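PDB 4FS7: uncharacterized protein from Bacteroides ovatus, which is of unknown function but, as an extracellular leucine-rich repeat protein with BspA-type repeats, probably binds other proteins. Local coordinates for residues 235-240 with 247-252; 253-258 with 270-275; 281-284 with 288-291. All coordinates share one frame; numbering follows the deposited sequence.

Contact 1 of 3, residues 235-240 with 247-252; sequences IIIPDS and SVFYGC
Ile235 and Ile237 reach from a strand into the core of the repeat solenoid, where the ring of Phe249 comes to meet them from the loop. The contact is apolar. Ile235 and Phe249 approach from opposite directions, and CG1 of Ile235 lies 3.8 Å from Phe249 CE1, at an oblique angle to the ring. Both branches of the isoleucine take part: CG2 stands anti to the backbone N and comes within 4.0 Å of Phe249 CZ, while CG1, set beside that N (chi1 -75°), carries CD1 to 3.9 Å from Phe249 CE1. Ile237 adds a looser touch, its CD1 lying near the ring plane at the edge, 4.3 Å from Phe249 CZ. Ile236 between them points outward.

Within the loop, two backbone hydrogen bonds close the turns. Tyr250 N binds Ser247 O across a type I turn, and Cys252 N binds Phe249 O at 3.2 Å across a type II turn. Gly251 suits the second turn because its phi is positive and a beta carbon there would crowd Tyr250 CD1. The strand, for its part, pairs through Ile235 and Ile237 with Ser257 and Ser259.

Ring packing joins this coil to the next. One face of the Phe249 ring carries its own neighbour Val248, whose CG1 lies 3.7 Å above the plane, offset toward the rim; the ring also meets that of Phe272, the planes about 15° apart.

Branched aliphatic chains suit the strand and a flat ring suits the loop, since together they fill the space between backbones where CA of Ile235 and CA of Phe249 are 9.9 Å apart. Cohesion across the core therefore rests on shape and the burial of carbon, and backbone polar groups pair within the turns and with adjacent coils.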
# COMPACT_ATOMS: atom_id res chain seq x y z
N ILE A 235 7.26 7.42 -12.98
CA ILE A 235 7.04 8.16 -11.78
C ILE A 235 7.88 9.42 -11.78
O ILE A 235 9.10 9.40 -12.03
CB ILE A 235 7.39 7.27 -10.53
CG1 ILE A 235 6.29 6.25 -10.31
CG2 ILE A 235 7.59 8.12 -9.26
CD1 ILE A 235 4.94 6.84 -9.80
N ILE A 236 7.25 10.52 -11.46
CA ILE A 236 7.91 11.77 -11.11
C ILE A 236 7.50 12.11 -9.71
O ILE A 236 6.30 12.26 -9.42
CB ILE A 236 7.55 12.91 -12.09
CG1 ILE A 236 8.00 12.57 -13.52
CG2 ILE A 236 8.15 14.21 -11.61
CD1 ILE A 236 7.66 13.63 -14.52
N ILE A 237 8.47 12.22 -8.82
CA ILE A 237 8.22 12.70 -7.49
C ILE A 237 8.38 14.21 -7.49
O ILE A 237 9.47 14.71 -7.69
CB ILE A 237 9.17 12.03 -6.43
CG1 ILE A 237 8.96 10.49 -6.38
CG2 ILE A 237 8.97 12.64 -5.04
CD1 ILE A 237 7.57 10.01 -5.95
N PRO A 238 7.28 14.95 -7.32
CA PRO A 238 7.37 16.41 -7.41
C PRO A 238 8.00 16.99 -6.16
O PRO A 238 8.16 16.34 -5.11
CB PRO A 238 5.90 16.83 -7.56
CG PRO A 238 5.16 15.82 -6.75
CD PRO A 238 5.89 14.52 -7.09
N ASP A 239 8.39 18.25 -6.29
CA ASP A 239 9.06 18.96 -5.22
C ASP A 239 8.21 19.09 -3.95
O ASP A 239 8.74 19.43 -2.87
CB ASP A 239 9.52 20.36 -5.68
CG ASP A 239 10.62 20.32 -6.76
OD1 ASP A 239 11.43 19.34 -6.76
OD2 ASP A 239 10.66 21.30 -7.58
N SER A 240 6.91 18.89 -4.07
CA SER A 240 5.98 18.96 -2.94
C SER A 240 6.12 17.80 -1.95
O SER A 240 5.69 17.93 -0.79
CB SER A 240 4.53 19.04 -3.47
OG SER A 240 4.33 18.16 -4.54
N SER A 247 11.31 1.33 0.69
CA SER A 247 10.73 0.29 -0.14
C SER A 247 9.41 0.73 -0.80
O SER A 247 8.58 -0.10 -1.11
CB SER A 247 10.51 -1.00 0.66
OG SER A 247 11.72 -1.39 1.32
N VAL A 248 9.26 2.03 -1.09
CA VAL A 248 7.99 2.54 -1.51
C VAL A 248 7.52 1.91 -2.81
O VAL A 248 6.33 1.72 -2.97
CB VAL A 248 7.98 4.08 -1.59
CG1 VAL A 248 6.66 4.62 -2.14
CG2 VAL A 248 8.29 4.73 -0.24
N PHE A 249 8.46 1.66 -3.73
CA PHE A 249 8.15 1.09 -4.99
C PHE A 249 8.71 -0.33 -5.14
O PHE A 249 8.97 -0.83 -6.25
CB PHE A 249 8.67 1.98 -6.14
CG PHE A 249 8.02 3.32 -6.16
CD1 PHE A 249 6.79 3.52 -6.80
CD2 PHE A 249 8.59 4.39 -5.48
CE1 PHE A 249 6.17 4.76 -6.79
CE2 PHE A 249 7.99 5.61 -5.48
CZ PHE A 249 6.76 5.80 -6.11
N TYR A 250 8.85 -1.02 -4.03
CA TYR A 250 9.48 -2.34 -4.06
C TYR A 250 8.85 -3.26 -5.06
O TYR A 250 7.64 -3.49 -5.06
CB TYR A 250 9.37 -2.99 -2.66
CG TYR A 250 10.10 -4.29 -2.56
CD1 TYR A 250 9.51 -5.46 -3.01
CD2 TYR A 250 11.38 -4.36 -2.08
CE1 TYR A 250 10.21 -6.66 -3.02
CE2 TYR A 250 12.07 -5.57 -2.05
CZ TYR A 250 11.49 -6.70 -2.54
OH TYR A 250 12.26 -7.86 -2.53
N GLY A 251 9.66 -3.85 -5.95
CA GLY A 251 9.21 -4.89 -6.81
C GLY A 251 8.26 -4.51 -7.93
O GLY A 251 7.63 -5.38 -8.50
N CYS A 252 8.10 -3.21 -8.20
CA CYS A 252 7.23 -2.78 -9.30
C CYS A 252 7.83 -3.26 -10.61
O CYS A 252 8.92 -2.89 -10.93
CB CYS A 252 7.06 -1.27 -9.34
SG CYS A 252 6.06 -0.63 -7.99

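Contact 2 of 3, residues 253-258 with 270-275; sequences TDLESI and SLFYNC
Leu255, just before strand 257-260, and Ile258 within it face the loop 270-275, which bends through a type I turn from Ser270 to Tyr273 and then a type II turn from Phe272 to Cys275. This is one coil of a leucine-rich repeat solenoid of the BspA type, and the two segments meet across its hydrophobic core.

Phe272 is the hub. Ile258 comes over one face of its ring in a CH-pi contact, CG1 lying 4.2 Å from the ring centroid and 25° off the normal. The opposite face is taken by CB of the adjacent Leu271, also offset toward the rim, so the ring is clamped between aliphatic groups. A beta-branched residue suits this strand position because its two arms spread over the ring: CD1 of Ile258 reaches Phe272 CE2, while CG2 lies against CE1 and CZ.

Leu255 crosses Phe272 at about a right angle. Its CG is anti to the backbone N (chi1 -180°), which extends the chain inward and sets CD2 3.8 Å from Phe272 CD1, oblique to the ring. The same methyl makes an apolar contact with the buried sulfur of Cys275, CD2 of Leu255 lying 4.1 Å from Cys275 SG. The tightest approach is Ile258 CG2 to Phe272 CE1, at 3.5 Å.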
# COMPACT_ATOMS: atom_id res chain seq x y z
N THR A 253 7.14 -4.09 -11.35
CA THR A 253 7.73 -4.70 -12.55
C THR A 253 7.45 -3.95 -13.85
O THR A 253 8.12 -4.20 -14.86
CB THR A 253 7.22 -6.17 -12.70
OG1 THR A 253 5.81 -6.17 -12.87
CG2 THR A 253 7.60 -7.00 -11.50
N ASP A 254 6.50 -3.02 -13.83
CA ASP A 254 6.13 -2.25 -15.00
C ASP A 254 6.73 -0.86 -15.00
O ASP A 254 6.60 -0.10 -15.97
CB ASP A 254 4.60 -2.15 -15.11
CG ASP A 254 3.94 -3.47 -15.31
OD1 ASP A 254 4.58 -4.29 -15.97
OD2 ASP A 254 2.82 -3.70 -14.79
N LEU A 255 7.46 -0.51 -13.96
CA LEU A 255 8.01 0.82 -13.77
C LEU A 255 9.23 0.95 -14.65
O LEU A 255 10.22 0.22 -14.46
CB LEU A 255 8.37 1.04 -12.30
CG LEU A 255 8.95 2.37 -11.90
CD1 LEU A 255 8.01 3.54 -12.22
CD2 LEU A 255 9.27 2.35 -10.40
N GLU A 256 9.18 1.87 -15.60
CA GLU A 256 10.21 2.07 -16.60
C GLU A 256 11.14 3.25 -16.36
O GLU A 256 12.29 3.24 -16.81
CB GLU A 256 9.59 2.20 -17.98
CG GLU A 256 8.90 0.95 -18.45
CD GLU A 256 8.22 1.12 -19.83
OE1 GLU A 256 8.47 2.15 -20.52
OE2 GLU A 256 7.46 0.21 -20.21
N SER A 257 10.64 4.31 -15.76
CA SER A 257 11.44 5.46 -15.45
C SER A 257 11.02 6.09 -14.15
O SER A 257 9.83 6.07 -13.78
CB SER A 257 11.44 6.55 -16.52
OG SER A 257 10.23 7.24 -16.55
N ILE A 258 11.97 6.72 -13.48
CA ILE A 258 11.78 7.51 -12.28
C ILE A 258 12.57 8.80 -12.31
O ILE A 258 13.69 8.84 -12.83
CB ILE A 258 12.07 6.69 -10.95
CG1 ILE A 258 13.55 6.42 -10.67
CG2 ILE A 258 11.25 5.41 -10.96
CD1 ILE A 258 14.23 7.51 -9.82
N SER A 270 15.99 1.11 -0.10
CA SER A 270 15.35 0.08 -0.93
C SER A 270 14.17 0.57 -1.77
O SER A 270 13.30 -0.22 -2.10
CB SER A 270 14.91 -1.08 -0.05
OG SER A 270 16.03 -1.68 0.62
N LEU A 271 14.18 1.83 -2.19
CA LEU A 271 13.00 2.39 -2.82
C LEU A 271 12.56 1.65 -4.06
O LEU A 271 11.38 1.44 -4.27
CB LEU A 271 13.14 3.88 -3.18
CG LEU A 271 11.84 4.67 -2.78
CD1 LEU A 271 11.88 4.86 -1.26
CD2 LEU A 271 11.83 6.03 -3.47
N PHE A 272 13.53 1.29 -4.92
CA PHE A 272 13.27 0.63 -6.19
C PHE A 272 13.87 -0.76 -6.23
O PHE A 272 14.17 -1.30 -7.30
CB PHE A 272 13.77 1.48 -7.36
CG PHE A 272 13.17 2.86 -7.36
CD1 PHE A 272 11.84 3.06 -7.69
CD2 PHE A 272 13.90 3.94 -6.99
CE1 PHE A 272 11.30 4.31 -7.66
CE2 PHE A 272 13.34 5.24 -6.95
CZ PHE A 272 12.01 5.38 -7.26
N TYR A 273 13.99 -1.38 -5.06
CA TYR A 273 14.53 -2.73 -4.98
C TYR A 273 13.71 -3.68 -5.84
O TYR A 273 12.47 -3.71 -5.74
CB TYR A 273 14.48 -3.15 -3.51
CG TYR A 273 15.37 -4.30 -3.06
CD1 TYR A 273 15.22 -5.58 -3.52
CD2 TYR A 273 16.35 -4.08 -2.08
CE1 TYR A 273 16.06 -6.61 -3.07
CE2 TYR A 273 17.15 -5.11 -1.63
CZ TYR A 273 16.99 -6.36 -2.13
OH TYR A 273 17.80 -7.38 -1.67
N ASN A 274 14.38 -4.45 -6.70
CA ASN A 274 13.73 -5.41 -7.56
C ASN A 274 12.77 -4.81 -8.57
O ASN A 274 11.89 -5.49 -9.08
CB ASN A 274 13.06 -6.55 -6.75
CG ASN A 274 14.03 -7.62 -6.30
OD1 ASN A 274 15.06 -7.82 -6.90
ND2 ASN A 274 13.70 -8.31 -5.24
N CYS A 275 13.00 -3.54 -8.95
CA CYS A 275 12.26 -2.93 -10.07
C CYS A 275 12.97 -3.34 -11.36
O CYS A 275 13.71 -2.59 -11.96
CB CYS A 275 12.18 -1.44 -9.91
SG CYS A 275 10.99 -0.94 -8.61

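Contact 3 of 3, residues 281-284 with 288-291; sequences VIYG and VPEK
Tyr283 meets Val288 and Pro289 across the interior of a repeat coil, and its long side chain spans most of the gap. CB leaves the strand toward the loop, and CG lies anti to the backbone N (chi1 -172°), which sends the ring across the core. CD1 is the first ring atom to touch, 3.9 Å from Val288 CG2; CE1 comes closer to the same methyl, at 3.6 Å, and both approaches are oblique to the ring. CZ then passes Val288 CA at 4.1 Å. At the tip, OH lies 3.3 Å from Pro289 CD and hydrogen-bonds the carbonyl O of Ile287, just before the loop segment. Tyrosine suits the place because its ring packs on carbon while its hydroxyl satisfies a backbone carbonyl; Val288 and Pro289 suit theirs as compact apolar groups against the ring and its oxygen. A phenylalanine here would probably keep the packing on Val288 but leave Ile287 O without its hydroxyl mate. Tyr283 sits on strand 280-283, whose sheet neighbours are strands 257-260 and 301-304, and its tip meets strand 287-288, at one edge of a separate parallel sheet.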
# COMPACT_ATOMS: atom_id res chain seq x y z
N VAL A 281 16.69 6.55 -14.86
CA VAL A 281 16.67 7.26 -13.62
C VAL A 281 17.23 8.66 -13.74
O VAL A 281 18.27 8.85 -14.36
CB VAL A 281 17.57 6.49 -12.57
CG1 VAL A 281 17.94 7.36 -11.36
CG2 VAL A 281 16.92 5.17 -12.16
N ILE A 282 16.52 9.63 -13.17
CA ILE A 282 17.06 10.94 -12.87
C ILE A 282 16.94 11.12 -11.36
O ILE A 282 15.85 10.98 -10.81
CB ILE A 282 16.33 12.10 -13.59
CG1 ILE A 282 16.22 11.82 -15.08
CG2 ILE A 282 17.05 13.41 -13.23
CD1 ILE A 282 15.25 12.78 -15.85
N TYR A 283 18.04 11.42 -10.69
CA TYR A 283 18.06 11.41 -9.24
C TYR A 283 18.93 12.54 -8.70
O TYR A 283 20.08 12.66 -9.08
CB TYR A 283 18.58 10.06 -8.74
CG TYR A 283 18.47 9.88 -7.23
CD1 TYR A 283 19.39 10.40 -6.37
CD2 TYR A 283 17.40 9.17 -6.69
CE1 TYR A 283 19.28 10.23 -5.00
CE2 TYR A 283 17.29 8.98 -5.33
CZ TYR A 283 18.21 9.54 -4.48
OH TYR A 283 18.09 9.32 -3.14
N GLY A 284 18.38 13.35 -7.80
CA GLY A 284 19.05 14.53 -7.26
C GLY A 284 19.16 14.66 -5.79
O GLY A 284 19.74 15.62 -5.29
N VAL A 288 21.98 8.77 -2.14
CA VAL A 288 21.31 7.61 -2.72
C VAL A 288 21.32 6.54 -1.61
O VAL A 288 22.38 6.01 -1.30
CB VAL A 288 22.01 7.03 -3.97
CG1 VAL A 288 21.22 5.78 -4.51
CG2 VAL A 288 22.18 8.09 -5.05
N PRO A 289 20.20 6.31 -0.92
CA PRO A 289 20.25 5.40 0.25
C PRO A 289 20.62 3.97 -0.10
O PRO A 289 20.62 3.56 -1.27
CB PRO A 289 18.78 5.43 0.77
CG PRO A 289 18.21 6.65 0.26
CD PRO A 289 18.87 6.93 -1.05
N GLU A 290 20.90 3.19 0.93
CA GLU A 290 21.16 1.78 0.74
C GLU A 290 20.14 1.11 -0.16
O GLU A 290 18.93 1.35 -0.02
CB GLU A 290 21.26 1.07 2.10
CG GLU A 290 19.95 1.00 2.88
CD GLU A 290 19.94 0.05 4.06
OE1 GLU A 290 20.99 -0.08 4.71
OE2 GLU A 290 18.88 -0.56 4.36
N LYS A 291 20.63 0.27 -1.06
CA LYS A 291 19.83 -0.65 -1.82
C LYS A 291 18.79 0.03 -2.70
O LYS A 291 17.86 -0.65 -3.17
CB LYS A 291 19.15 -1.67 -0.88
CG LYS A 291 20.14 -2.43 0.02
CD LYS A 291 19.45 -3.12 1.21
CE LYS A 291 20.45 -3.71 2.17
NZ LYS A 291 19.71 -4.15 3.41

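Read from the N terminus, the three contacts follow in series, none enclosing or crossing another. Contact 1 closes a loop over six intervening residues that include strand 243-244; contact 2 begins directly after it and closes a longer excursion through strand 266-267; contact 3 closes a short connection of three residues that leads into strand 287-288. Their strands are consecutive neighbours in one parallel sheet, where Ile258 O probably accepts a hydrogen bond from Ile282 N. The loops also stack coil upon coil: Phe249 N to Leu271 O and Gly251 N to Tyr273 O probably bond contacts 1 and 2, and Ser270 N to Glu290 O contacts 2 and 3. Contacts 1 and 3 do not touch.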